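Local structure of pseudopodium-enriched atypical kinase 1 (Homo sapiens, 6BHC) at residues 118-123 and 146-151; 85-90 and 152-157; 55-60 and 76-81; 199-204 and 238-243; 112-117 and 191-196. The protein is a pseudokinase with a protein kinase fold, probably acting in cell signalling as a dimerising scaffold rather than as an efficient phosphotransfer enzyme. The protein carries 1 engineered substitution. One frame throughout, in Å; residues are numbered along the deposited sequence.

Contact 1 (118-123 and 146-151)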
# COMPACT_ATOMS: atom_id res chain seq x y z
N GLN A 118 19.14 -20.35 -11.97
CA GLN A 118 20.08 -19.50 -12.68
C GLN A 118 19.65 -19.27 -14.12
O GLN A 118 19.27 -20.21 -14.83
CB GLN A 118 21.48 -20.12 -12.64
CG GLN A 118 22.54 -19.24 -13.27
CD GLN A 118 23.95 -19.74 -13.01
OE1 GLN A 118 24.23 -20.93 -13.14
NE2 GLN A 118 24.83 -18.83 -12.62
N GLN A 119 19.71 -18.02 -14.55
CA GLN A 119 19.46 -17.62 -15.93
C GLN A 119 20.77 -17.21 -16.59
O GLN A 119 21.73 -16.81 -15.92
CB GLN A 119 18.47 -16.46 -16.01
CG GLN A 119 17.21 -16.64 -15.17
CD GLN A 119 16.38 -15.37 -15.11
OE1 GLN A 119 16.06 -14.77 -16.14
NE2 GLN A 119 16.03 -14.96 -13.90
N ASP A 120 20.81 -17.31 -17.91
CA ASP A 120 21.97 -16.88 -18.68
C ASP A 120 21.50 -16.14 -19.92
O ASP A 120 20.39 -16.37 -20.41
CB ASP A 120 22.86 -18.07 -19.08
CG ASP A 120 22.20 -18.99 -20.08
OD1 ASP A 120 22.36 -18.76 -21.30
OD2 ASP A 120 21.53 -19.95 -19.65
N CYS A 121 22.35 -15.25 -20.43
CA CYS A 121 22.06 -14.48 -21.63
C CYS A 121 23.06 -14.79 -22.74
O CYS A 121 23.33 -13.93 -23.59
CB CYS A 121 22.04 -12.98 -21.32
SG CYS A 121 23.56 -12.32 -20.60
N GLY A 122 23.61 -16.00 -22.75
CA GLY A 122 24.52 -16.40 -23.79
C GLY A 122 25.72 -17.19 -23.30
O GLY A 122 25.98 -17.24 -22.09
N HIS A 123 26.45 -17.80 -24.23
CA HIS A 123 27.63 -18.58 -23.89
C HIS A 123 28.48 -18.74 -25.15
O HIS A 123 27.98 -18.63 -26.27
CB HIS A 123 27.25 -19.95 -23.32
CG HIS A 123 26.32 -20.73 -24.19
ND1 HIS A 123 26.74 -21.41 -25.32
CD2 HIS A 123 24.98 -20.94 -24.11
CE1 HIS A 123 25.71 -22.00 -25.89
NE2 HIS A 123 24.63 -21.73 -25.17
N VAL A 146 34.48 -23.07 -21.67
CA VAL A 146 33.13 -22.60 -21.92
C VAL A 146 32.86 -21.40 -21.01
O VAL A 146 32.97 -21.50 -19.79
CB VAL A 146 32.10 -23.72 -21.67
CG1 VAL A 146 30.68 -23.19 -21.87
CG2 VAL A 146 32.37 -24.90 -22.58
N VAL A 147 32.52 -20.27 -21.61
CA VAL A 147 32.25 -19.04 -20.89
C VAL A 147 30.76 -18.74 -20.99
O VAL A 147 30.21 -18.69 -22.09
CB VAL A 147 33.08 -17.86 -21.44
CG1 VAL A 147 32.70 -16.57 -20.74
CG2 VAL A 147 34.57 -18.15 -21.27
N VAL A 148 30.12 -18.55 -19.84
CA VAL A 148 28.69 -18.26 -19.77
C VAL A 148 28.52 -16.87 -19.17
O VAL A 148 29.25 -16.48 -18.26
CB VAL A 148 27.94 -19.32 -18.93
CG1 VAL A 148 26.44 -19.06 -18.94
CG2 VAL A 148 28.26 -20.71 -19.44
N ILE A 149 27.56 -16.11 -19.70
CA ILE A 149 27.27 -14.76 -19.25
C ILE A 149 25.92 -14.77 -18.54
O ILE A 149 24.96 -15.37 -19.04
CB ILE A 149 27.27 -13.76 -20.42
CG1 ILE A 149 28.55 -13.90 -21.24
CG2 ILE A 149 27.13 -12.33 -19.91
CD1 ILE A 149 29.82 -13.70 -20.44
N THR A 150 25.85 -14.12 -17.39
CA THR A 150 24.61 -14.02 -16.63
C THR A 150 24.45 -12.60 -16.11
O THR A 150 25.43 -11.89 -15.86
CB THR A 150 24.58 -15.01 -15.45
OG1 THR A 150 23.39 -14.81 -14.68
CG2 THR A 150 25.79 -14.83 -14.55
N ARG A 151 23.19 -12.17 -15.95
CA ARG A 151 22.89 -10.83 -15.47
C ARG A 151 22.74 -10.77 -13.95
O ARG A 151 22.81 -9.67 -13.39
CB ARG A 151 21.62 -10.30 -16.13
CG ARG A 151 21.75 -10.06 -17.63
CD ARG A 151 20.53 -9.34 -18.19
NE ARG A 151 20.75 -8.91 -19.57
CZ ARG A 151 20.36 -9.59 -20.65
NH1 ARG A 151 20.61 -9.11 -21.86
NH2 ARG A 151 19.73 -10.74 -20.51
O HOH W 1 23.46 -15.90 -12.33
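His123 and Val148 form an antiparallel non-hydrogen-bonded pair, CA atoms 4.3 Å apart, and next to it the loop folds back on strand 143-150. Ile149 is gripped at both backbone poles: Cys121 N donates to Ile149 O at 3.0 Å, and Ile149 N gives a nearly straight bond (176°) to Gly122 O at 3.1 Å. Thr150 OG1 lies anti to the backbone N (chi1 176°). Thr150 OG1 donates to Gln119 O at 2.9 Å and accepts from water 1 at 2.6 Å. The water in turn accepts from Gln118 NE2. A valine in place of Thr150 would probably leave Gln119 O without this donor and cost water 1 one of its two anchors. Cys121 touches two side chains. Its SG meets Ile149 CG2 at 3.6 Å and also sits over the centre of one face of the Arg151 guanidinium, while its CB is close to NH2 of that group. Asp120 lays its CB against Val148 CG1, while its carboxylate makes a salt bridge with Arg108. Thr150 probably corresponds to the kinase gatekeeper. Its hydroxyl bonds both Gln119 O and water 1, so these buried polar atoms, like Ile149 N and O, have partners.

Contact 2 (85-90 and 152-157)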
# COMPACT_ATOMS: atom_id res chain seq x y z
N ASN A 85 24.93 -4.64 -15.10
CA ASN A 85 25.59 -5.71 -14.37
C ASN A 85 25.70 -6.96 -15.23
O ASN A 85 24.71 -7.44 -15.78
CB ASN A 85 24.83 -6.02 -13.08
CG ASN A 85 24.83 -4.86 -12.11
OD1 ASN A 85 25.78 -4.07 -12.07
ND2 ASN A 85 23.77 -4.74 -11.32
N TYR A 86 26.92 -7.48 -15.34
CA TYR A 86 27.17 -8.74 -16.02
C TYR A 86 28.21 -9.52 -15.24
O TYR A 86 29.13 -8.94 -14.67
CB TYR A 86 27.65 -8.53 -17.46
CG TYR A 86 26.58 -8.02 -18.41
CD1 TYR A 86 25.70 -8.90 -19.03
CD2 TYR A 86 26.46 -6.67 -18.70
CE1 TYR A 86 24.72 -8.45 -19.90
CE2 TYR A 86 25.49 -6.21 -19.57
CZ TYR A 86 24.63 -7.10 -20.17
OH TYR A 86 23.66 -6.64 -21.03
N ALA A 87 28.06 -10.84 -15.23
CA ALA A 87 29.02 -11.74 -14.60
C ALA A 87 29.50 -12.75 -15.62
O ALA A 87 28.69 -13.31 -16.38
CB ALA A 87 28.40 -12.45 -13.39
N VAL A 88 30.80 -12.99 -15.66
CA VAL A 88 31.42 -13.95 -16.56
C VAL A 88 31.60 -15.26 -15.81
O VAL A 88 32.31 -15.31 -14.80
CB VAL A 88 32.76 -13.43 -17.11
CG1 VAL A 88 33.50 -14.55 -17.82
CG2 VAL A 88 32.52 -12.26 -18.05
N LYS A 89 30.95 -16.31 -16.29
CA LYS A 89 31.00 -17.63 -15.66
C LYS A 89 31.92 -18.52 -16.49
O LYS A 89 31.58 -18.89 -17.62
CB LYS A 89 29.60 -18.22 -15.55
CG LYS A 89 29.54 -19.58 -14.89
CD LYS A 89 28.12 -20.15 -14.89
CE LYS A 89 28.08 -21.53 -14.25
NZ LYS A 89 26.70 -22.08 -14.20
N ILE A 90 33.07 -18.88 -15.93
CA ILE A 90 34.06 -19.70 -16.61
C ILE A 90 33.97 -21.11 -16.03
O ILE A 90 34.41 -21.36 -14.91
CB ILE A 90 35.48 -19.13 -16.44
CG1 ILE A 90 35.50 -17.64 -16.78
CG2 ILE A 90 36.46 -19.88 -17.33
CD1 ILE A 90 36.84 -16.98 -16.56
N GLU A 152 22.53 -11.90 -13.29
CA GLU A 152 22.44 -11.95 -11.83
C GLU A 152 23.83 -12.27 -11.29
O GLU A 152 24.29 -13.42 -11.35
CB GLU A 152 21.42 -12.99 -11.38
CG GLU A 152 19.97 -12.66 -11.74
CD GLU A 152 19.65 -12.93 -13.20
OE1 GLU A 152 20.34 -13.78 -13.82
OE2 GLU A 152 18.72 -12.29 -13.74
N VAL A 153 24.51 -11.25 -10.77
CA VAL A 153 25.89 -11.38 -10.33
C VAL A 153 25.95 -12.06 -8.97
O VAL A 153 25.39 -11.54 -7.99
CB VAL A 153 26.59 -10.02 -10.29
CG1 VAL A 153 27.99 -10.16 -9.70
CG2 VAL A 153 26.65 -9.41 -11.68
N PRO A 154 26.61 -13.21 -8.85
CA PRO A 154 26.76 -13.84 -7.53
C PRO A 154 27.87 -13.20 -6.72
O PRO A 154 28.95 -12.91 -7.24
CB PRO A 154 27.09 -15.30 -7.88
CG PRO A 154 27.79 -15.21 -9.18
CD PRO A 154 27.16 -14.05 -9.93
N CYS A 155 27.59 -12.98 -5.44
CA CYS A 155 28.57 -12.42 -4.52
C CYS A 155 29.25 -13.48 -3.67
O CYS A 155 30.38 -13.25 -3.21
CB CYS A 155 27.90 -11.39 -3.60
SG CYS A 155 26.94 -10.14 -4.47
N LEU A 156 28.60 -14.62 -3.47
CA LEU A 156 29.14 -15.73 -2.68
C LEU A 156 28.18 -16.91 -2.84
O LEU A 156 27.10 -16.77 -3.41
CB LEU A 156 29.31 -15.36 -1.21
CG LEU A 156 28.06 -15.20 -0.34
CD1 LEU A 156 28.42 -15.32 1.13
CD2 LEU A 156 27.36 -13.87 -0.61
N THR A 157 28.59 -18.06 -2.32
CA THR A 157 27.74 -19.23 -2.26
C THR A 157 27.19 -19.42 -0.85
O THR A 157 27.63 -18.77 0.10
CB THR A 157 28.49 -20.49 -2.69
OG1 THR A 157 29.62 -20.69 -1.83
CG2 THR A 157 28.98 -20.37 -4.13
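Val153 presses one methyl, CG2, against strand 85-91. This methyl meets Ala87 CB at 3.9 Å and the carbonyl carbon of Tyr86, Tyr86 C, also at 3.9 Å. Asn85 CB lies at its other flank, 4.1 Å from Val153 CG2. CG2 reaches the strand because it stands beside the backbone N of Val153, while CG1 is anti to that N (chi1 174°). Pro154 adds its ring carbon CD, 4.0 Å from Ala87 CB. The small alanine methyl is therefore touched by two residues in a row. The contact is apolar and buries 148 Å² in all, both sides counted. Backbone bonding places Ala87: it pairs with Thr150, the last residue of the strand leading into Glu152. On the other edge of strand 85-91, Tyr86 pairs with Ala76. Val153 also touches Thr75, and Pro154 also touches Tyr73 and Leu210. Two residues beyond Ala87, Lys89 runs fully extended to a salt bridge with Asp70. The layout is that of a kinase hinge meeting the third strand of the N-lobe. Ala87 and Lys89 fit the Ala-x-Lys motif, whose alanine helps roof the adenine pocket in active relatives.

Contact 3 (55-60 and 76-81)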
# COMPACT_ATOMS: atom_id res chain seq x y z
N SER A 55 36.98 -10.48 -25.62
CA SER A 55 37.56 -9.16 -25.45
C SER A 55 36.51 -8.09 -25.15
O SER A 55 36.87 -7.00 -24.69
CB SER A 55 38.36 -8.77 -26.69
OG SER A 55 38.92 -7.47 -26.56
N ASP A 56 35.24 -8.37 -25.41
CA ASP A 56 34.17 -7.42 -25.14
C ASP A 56 33.75 -7.39 -23.68
O ASP A 56 32.91 -6.56 -23.31
CB ASP A 56 32.95 -7.72 -26.02
CG ASP A 56 33.18 -7.37 -27.47
OD1 ASP A 56 34.00 -6.48 -27.75
OD2 ASP A 56 32.53 -7.99 -28.34
N PHE A 57 34.29 -8.26 -22.85
CA PHE A 57 33.96 -8.32 -21.42
C PHE A 57 35.19 -7.87 -20.64
O PHE A 57 36.12 -8.65 -20.43
CB PHE A 57 33.50 -9.72 -21.02
CG PHE A 57 32.16 -10.09 -21.57
CD1 PHE A 57 32.05 -10.72 -22.80
CD2 PHE A 57 31.00 -9.80 -20.86
CE1 PHE A 57 30.81 -11.06 -23.31
CE2 PHE A 57 29.76 -10.14 -21.36
CZ PHE A 57 29.66 -10.77 -22.59
N ARG A 58 35.18 -6.62 -20.20
CA ARG A 58 36.27 -6.06 -19.41
C ARG A 58 36.02 -6.41 -17.95
O ARG A 58 35.08 -5.90 -17.33
CB ARG A 58 36.37 -4.55 -19.61
CG ARG A 58 36.81 -4.11 -21.00
CD ARG A 58 35.64 -4.04 -21.97
NE ARG A 58 34.57 -3.17 -21.47
CZ ARG A 58 34.52 -1.86 -21.67
NH1 ARG A 58 35.48 -1.25 -22.35
NH2 ARG A 58 33.51 -1.16 -21.17
N LEU A 59 36.86 -7.27 -17.39
CA LEU A 59 36.72 -7.67 -16.00
C LEU A 59 37.01 -6.48 -15.09
O LEU A 59 38.06 -5.84 -15.20
CB LEU A 59 37.66 -8.82 -15.67
CG LEU A 59 37.47 -10.10 -16.49
CD1 LEU A 59 38.36 -11.22 -15.97
CD2 LEU A 59 36.01 -10.53 -16.49
N THR A 60 36.07 -6.18 -14.20
CA THR A 60 36.20 -5.06 -13.28
C THR A 60 37.14 -5.35 -12.12
O THR A 60 37.45 -4.44 -11.35
CB THR A 60 34.83 -4.66 -12.74
OG1 THR A 60 34.26 -5.75 -12.02
CG2 THR A 60 33.90 -4.28 -13.89
N ALA A 76 31.98 -8.12 -14.83
CA ALA A 76 32.52 -7.61 -16.08
C ALA A 76 31.64 -6.49 -16.62
O ALA A 76 30.45 -6.40 -16.31
CB ALA A 76 32.65 -8.72 -17.14
N SER A 77 32.26 -5.64 -17.43
CA SER A 77 31.57 -4.57 -18.15
C SER A 77 31.50 -4.97 -19.62
O SER A 77 32.52 -5.01 -20.31
CB SER A 77 32.30 -3.24 -17.97
OG SER A 77 31.78 -2.25 -18.84
N TYR A 78 30.29 -5.28 -20.09
CA TYR A 78 30.10 -5.65 -21.49
C TYR A 78 30.36 -4.44 -22.38
O TYR A 78 29.85 -3.35 -22.14
CB TYR A 78 28.68 -6.18 -21.70
CG TYR A 78 28.41 -6.71 -23.09
CD1 TYR A 78 29.38 -7.41 -23.79
CD2 TYR A 78 27.17 -6.54 -23.68
CE1 TYR A 78 29.13 -7.90 -25.06
CE2 TYR A 78 26.90 -7.03 -24.94
CZ TYR A 78 27.89 -7.71 -25.63
OH TYR A 78 27.63 -8.19 -26.89
N ALA A 79 31.18 -4.64 -23.43
CA ALA A 79 31.61 -3.52 -24.26
C ALA A 79 30.44 -2.85 -24.97
O ALA A 79 30.48 -1.65 -25.23
CB ALA A 79 32.65 -3.99 -25.27
N LYS A 80 29.39 -3.61 -25.29
CA LYS A 80 28.24 -3.06 -25.99
C LYS A 80 27.16 -2.54 -25.04
O LYS A 80 26.13 -2.04 -25.50
CB LYS A 80 27.65 -4.11 -26.93
CG LYS A 80 28.66 -4.65 -27.94
CD LYS A 80 28.02 -5.62 -28.92
CE LYS A 80 29.05 -6.15 -29.90
NZ LYS A 80 28.44 -7.07 -30.90
N ASP A 81 27.38 -2.65 -23.72
CA ASP A 81 26.48 -2.15 -22.70
C ASP A 81 27.27 -1.99 -21.40
O ASP A 81 27.13 -2.80 -20.48
CB ASP A 81 25.29 -3.09 -22.50
CG ASP A 81 24.24 -2.53 -21.57
OD1 ASP A 81 24.11 -1.29 -21.49
OD2 ASP A 81 23.54 -3.33 -20.91
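Arg58 and Ser77 face each other as an antiparallel hydrogen-bonded pair and bind each other four times. Ser77 N donates to Arg58 O at 2.8 Å. Ser77 O accepts from two donors, Arg58 N at 3.1 Å and Arg58 NE at 3.0 Å, which approach from opposite faces of the carbonyl plane. The side chain of Arg58 bends at chi2 (85°) and chi3 (55°), which brings the guanidinium side-on to Ser77. Ser77 O lies in the guanidinium plane, and Arg58 NH2 reaches Ser77 OG at 3.1 Å. Ser77 OG is also bonded to Pro82 O. Ala79 CA lies over one guanidinium face. Two residues before Arg58, Asp56 O accepts a short, bent bond from Ala79 N. Thr60 OG1 is bonded to Thr75 OG1. On the face of Phe57, Leu59, Ala76 and Tyr78, the contact is apolar. The Phe57 and Tyr78 rings form an offset stack, centroids 4.8 Å apart and planes at 22°, with Tyr78 CD1 over the Phe57 face. Leu59 CD2 touches Ala76 CB at 3.9 Å. Two antiparallel strands joined in this way match the first two strands of a kinase N-lobe, which flank the glycine-rich loop position.

Contact 4 (199-204 and 238-243)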
# COMPACT_ATOMS: atom_id res chain seq x y z
N VAL A 199 12.51 -33.11 -13.80
CA VAL A 199 13.95 -32.89 -13.73
C VAL A 199 14.39 -32.99 -12.28
O VAL A 199 13.75 -32.40 -11.39
CB VAL A 199 14.33 -31.53 -14.34
CG1 VAL A 199 15.79 -31.20 -14.05
CG2 VAL A 199 14.07 -31.53 -15.83
N THR A 200 15.45 -33.75 -12.03
CA THR A 200 16.07 -33.85 -10.72
C THR A 200 17.48 -33.27 -10.80
O THR A 200 18.23 -33.59 -11.73
CB THR A 200 16.13 -35.30 -10.24
OG1 THR A 200 16.90 -36.08 -11.16
CG2 THR A 200 14.73 -35.89 -10.13
N HIS A 201 17.83 -32.42 -9.83
CA HIS A 201 19.12 -31.75 -9.87
C HIS A 201 20.27 -32.73 -9.65
O HIS A 201 21.26 -32.73 -10.39
CB HIS A 201 19.15 -30.63 -8.82
CG HIS A 201 20.36 -29.75 -8.91
ND1 HIS A 201 21.58 -30.10 -8.37
CD2 HIS A 201 20.53 -28.53 -9.48
CE1 HIS A 201 22.45 -29.13 -8.59
NE2 HIS A 201 21.84 -28.17 -9.27
N CYS A 202 20.15 -33.58 -8.62
CA CYS A 202 21.07 -34.68 -8.31
C CYS A 202 22.44 -34.23 -7.83
O CYS A 202 23.32 -35.08 -7.64
CB CYS A 202 21.25 -35.62 -9.50
SG CYS A 202 19.73 -36.43 -10.05
N ASP A 203 22.66 -32.94 -7.62
CA ASP A 203 23.94 -32.46 -7.13
C ASP A 203 23.73 -31.22 -6.26
O ASP A 203 24.38 -30.18 -6.44
CB ASP A 203 24.90 -32.18 -8.28
CG ASP A 203 26.34 -32.02 -7.82
OD1 ASP A 203 26.71 -32.65 -6.81
OD2 ASP A 203 27.10 -31.27 -8.47
N LEU A 204 22.80 -31.31 -5.32
CA LEU A 204 22.47 -30.20 -4.43
C LEU A 204 23.55 -30.11 -3.36
O LEU A 204 23.51 -30.84 -2.36
CB LEU A 204 21.09 -30.37 -3.83
CG LEU A 204 19.92 -30.25 -4.82
CD1 LEU A 204 18.59 -30.52 -4.13
CD2 LEU A 204 19.92 -28.87 -5.47
N LEU A 238 18.53 -16.57 -3.25
CA LEU A 238 19.19 -17.83 -3.53
C LEU A 238 18.93 -18.25 -4.98
O LEU A 238 17.82 -18.09 -5.49
CB LEU A 238 18.70 -18.92 -2.57
CG LEU A 238 19.32 -20.32 -2.69
CD1 LEU A 238 19.53 -20.95 -1.32
CD2 LEU A 238 18.46 -21.23 -3.56
N ILE A 239 19.96 -18.79 -5.62
CA ILE A 239 19.90 -19.19 -7.02
C ILE A 239 20.52 -20.57 -7.15
O ILE A 239 21.70 -20.77 -6.81
CB ILE A 239 20.60 -18.18 -7.93
CG1 ILE A 239 19.75 -16.91 -8.07
CG2 ILE A 239 20.88 -18.79 -9.29
CD1 ILE A 239 20.30 -15.89 -9.04
N VAL A 240 19.73 -21.53 -7.63
CA VAL A 240 20.22 -22.89 -7.84
C VAL A 240 20.97 -22.94 -9.16
O VAL A 240 20.48 -22.47 -10.19
CB VAL A 240 19.05 -23.90 -7.84
CG1 VAL A 240 19.58 -25.32 -7.94
CG2 VAL A 240 18.20 -23.72 -6.59
N SER A 241 22.17 -23.51 -9.14
CA SER A 241 23.02 -23.58 -10.32
C SER A 241 23.64 -24.96 -10.42
O SER A 241 23.38 -25.85 -9.61
CB SER A 241 24.10 -22.49 -10.29
OG SER A 241 25.05 -22.76 -9.28
N ASN A 242 24.48 -25.12 -11.45
CA ASN A 242 25.21 -26.36 -11.71
C ASN A 242 24.27 -27.53 -11.96
O ASN A 242 24.01 -28.33 -11.06
CB ASN A 242 26.16 -26.68 -10.55
CG ASN A 242 27.12 -27.80 -10.90
OD1 ASN A 242 27.18 -28.24 -12.04
ND2 ASN A 242 27.89 -28.25 -9.91
N PHE A 243 23.77 -27.63 -13.19
CA PHE A 243 22.91 -28.73 -13.61
C PHE A 243 23.68 -29.78 -14.40
O PHE A 243 23.13 -30.39 -15.32
CB PHE A 243 21.74 -28.20 -14.43
CG PHE A 243 20.72 -27.45 -13.61
CD1 PHE A 243 20.96 -26.16 -13.18
CD2 PHE A 243 19.52 -28.05 -13.27
CE1 PHE A 243 20.03 -25.47 -12.43
CE2 PHE A 243 18.58 -27.37 -12.51
CZ PHE A 243 18.83 -26.08 -12.09
O HOH W 2 23.40 -31.16 -11.40
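His201 reaches across to Ser241, Val240 and Phe243 with its imidazole. From CB, a chi1 of -171° turns CG away from the backbone N and carries the ring to 238-243. CG then splits into two branches. On one, His201 ND1 accepts from Asp203 N, 3.1 Å away, so the ring is tied to its own loop and its rotation is fixed. On the other, CD2 has two apolar neighbours. Val240 CG1 is 3.7 Å from His201 CD2. Phe243 CE2 is 3.8 Å from His201 CD2, which points at one face of the phenyl ring. The pair is edge-to-face, planes at 63°. This is the histidine of the His-x-Asp motif, here His-Cys-Asp, touching the phenylalanine of Asn-Phe-Ser, which stands where active kinases have Asp-Phe-Gly. The two residues are neighbours in the regulatory spine of the family. Further out, His201 CE1 comes to 3.0 Å from Asn242 O. At the tip, His201 NE2 donates to Ser241 O at 2.8 Å, with an N-H...O angle of 160° and the oxygen in the ring plane. Leu204 CD2 lies over one ring face and water 2 over the opposite one, both toward the rim. That water donates to His201 O and to Asn242 O, the latter at 2.9 Å. Asp203 OD2 and Asn242 ND2 come near without bonding. Asp203 instead forms a salt bridge with Arg205, and Asn242 ND2 is bonded to Asn208 OD1.

Contact 5 (112-117 and 191-196)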
# COMPACT_ATOMS: atom_id res chain seq x y z
N ALA A 112 11.52 -22.71 -18.06
CA ALA A 112 11.05 -21.34 -17.97
C ALA A 112 11.76 -20.63 -16.82
O ALA A 112 12.18 -21.25 -15.85
CB ALA A 112 9.54 -21.30 -17.78
N VAL A 113 11.88 -19.30 -16.95
CA VAL A 113 12.65 -18.54 -15.98
C VAL A 113 12.01 -18.65 -14.60
O VAL A 113 10.78 -18.77 -14.46
CB VAL A 113 12.79 -17.07 -16.41
CG1 VAL A 113 13.52 -16.97 -17.74
CG2 VAL A 113 11.42 -16.41 -16.51
N HIS A 114 12.85 -18.64 -13.57
CA HIS A 114 12.39 -18.73 -12.20
C HIS A 114 13.32 -17.91 -11.32
O HIS A 114 14.53 -17.82 -11.58
CB HIS A 114 12.34 -20.18 -11.70
CG HIS A 114 11.63 -20.34 -10.40
ND1 HIS A 114 12.26 -20.17 -9.18
CD2 HIS A 114 10.34 -20.66 -10.11
CE1 HIS A 114 11.39 -20.38 -8.21
NE2 HIS A 114 10.22 -20.68 -8.75
N PHE A 115 12.75 -17.31 -10.27
CA PHE A 115 13.49 -16.41 -9.40
C PHE A 115 14.69 -17.08 -8.75
O PHE A 115 15.71 -16.43 -8.49
CB PHE A 115 12.54 -15.84 -8.34
CG PHE A 115 13.13 -14.76 -7.49
CD1 PHE A 115 13.34 -13.49 -7.99
CD2 PHE A 115 13.45 -15.01 -6.16
CE1 PHE A 115 13.86 -12.49 -7.20
CE2 PHE A 115 13.98 -14.01 -5.36
CZ PHE A 115 14.18 -12.75 -5.88
N ASN A 116 14.60 -18.39 -8.48
CA ASN A 116 15.62 -19.11 -7.74
C ASN A 116 16.39 -20.11 -8.60
O ASN A 116 17.06 -20.99 -8.06
CB ASN A 116 14.98 -19.83 -6.54
CG ASN A 116 14.26 -18.87 -5.62
OD1 ASN A 116 13.03 -18.91 -5.50
ND2 ASN A 116 15.01 -18.00 -4.96
N ILE A 117 16.31 -19.98 -9.92
CA ILE A 117 17.05 -20.84 -10.83
C ILE A 117 17.89 -19.95 -11.75
O ILE A 117 17.41 -18.92 -12.23
CB ILE A 117 16.11 -21.75 -11.64
CG1 ILE A 117 15.33 -22.66 -10.69
CG2 ILE A 117 16.89 -22.59 -12.65
CD1 ILE A 117 14.46 -23.69 -11.38
N LEU A 191 13.19 -26.02 -6.56
CA LEU A 191 13.03 -27.46 -6.79
C LEU A 191 11.60 -27.80 -7.18
O LEU A 191 11.38 -28.71 -8.00
CB LEU A 191 13.44 -28.23 -5.54
CG LEU A 191 14.92 -28.18 -5.16
CD1 LEU A 191 15.18 -28.96 -3.88
CD2 LEU A 191 15.79 -28.72 -6.30
N GLU A 192 10.62 -27.09 -6.62
CA GLU A 192 9.23 -27.29 -7.03
C GLU A 192 9.03 -26.90 -8.49
O GLU A 192 8.15 -27.45 -9.16
CB GLU A 192 8.31 -26.47 -6.12
CG GLU A 192 6.83 -26.75 -6.28
CD GLU A 192 5.97 -25.88 -5.38
OE1 GLU A 192 6.38 -24.73 -5.10
OE2 GLU A 192 4.89 -26.34 -4.96
N HIS A 193 9.84 -25.97 -9.00
CA HIS A 193 9.78 -25.58 -10.40
C HIS A 193 10.25 -26.69 -11.32
O HIS A 193 9.84 -26.73 -12.49
CB HIS A 193 10.62 -24.32 -10.62
CG HIS A 193 10.46 -23.71 -11.98
ND1 HIS A 193 9.33 -23.04 -12.37
CD2 HIS A 193 11.31 -23.66 -13.04
CE1 HIS A 193 9.48 -22.61 -13.61
NE2 HIS A 193 10.67 -22.97 -14.04
N LEU A 194 11.09 -27.61 -10.83
CA LEU A 194 11.61 -28.68 -11.67
C LEU A 194 10.64 -29.84 -11.82
O LEU A 194 10.76 -30.61 -12.78
CB LEU A 194 12.93 -29.21 -11.09
CG LEU A 194 14.05 -28.22 -10.82
CD1 LEU A 194 15.29 -28.94 -10.29
CD2 LEU A 194 14.39 -27.42 -12.07
N LYS A 195 9.67 -29.98 -10.91
CA LYS A 195 8.81 -31.15 -10.92
C LYS A 195 7.97 -31.29 -12.18
O LYS A 195 7.90 -32.40 -12.73
CB LYS A 195 7.93 -31.15 -9.66
CG LYS A 195 8.72 -31.05 -8.37
CD LYS A 195 9.74 -32.17 -8.26
CE LYS A 195 10.56 -32.05 -6.98
NZ LYS A 195 11.57 -33.14 -6.86
N PRO A 196 7.30 -30.25 -12.69
CA PRO A 196 6.52 -30.44 -13.93
C PRO A 196 7.37 -30.78 -15.14
O PRO A 196 6.84 -31.30 -16.12
CB PRO A 196 5.81 -29.09 -14.11
CG PRO A 196 5.80 -28.48 -12.75
CD PRO A 196 7.10 -28.90 -12.14
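His193 and Leu194 of helix 173-194 meet the loop 112-117 through Ala112, His114 and Ile117. Earlier in the helix, Leu191 packs on Leu204, and Glu192 is held by Lys347 and Ser344. His193 carries the largest share of the contact. Its chi1 of -171° sends the ring toward the loop. The side chains of His193 and His114 run past each other in opposite directions, their rings oblique. Each CB lies over the face of the other ring: His114 CB is 3.9 Å from the His193 centroid, and His193 CB is 4.1 Å from the His114 centroid. NE2 of His193 donates to Ala112 O at 2.9 Å. The bond is bent (137°), and the donor stands above the carbonyl plane. Ile117 CD1 reaches His193 CD2 at 3.6 Å. A serine here would probably leave Ala112 O without this donor and open a gap beside His114 and Ile117. Leu194 follows, its CD2 3.8 Å from Ile117 CD1. Lys195 then forms a salt bridge with Glu279. In the loop, His114 ND1 accepts from Asn116 N at 3.0 Å. His-Phe-Asn fits the His-x-Asn motif of kinases, in the loop between the C-helix and the fourth strand, which docks on the long C-lobe helix.

Contacts 1, 2 and 3 lie in or against the N-lobe sheet, contact 4 sits at the cleft, and contact 5 anchors one lobe to the other. Contacts 1 and 2 are 9 Å apart between centres, joined by probable backbone bonds from Ala87 and Lys89 to Thr150 and Val148. Between centres, contact 3 lies about 13 Å from both, and contact 4 about 16 Å from contacts 1 and 2. As in kinases generally, the hinge and the Asn-Phe-Ser segment border the cleft, which is nucleotide-binding in active relatives. Gln118 N probably bonds Val240 O between contacts 1 and 4. Contact 5 lies about 10 Å from contact 4 between centres, where Asn116 O probably accepts from Val240 N. Contacts 3 and 5 lie about 29 Å apart between centres.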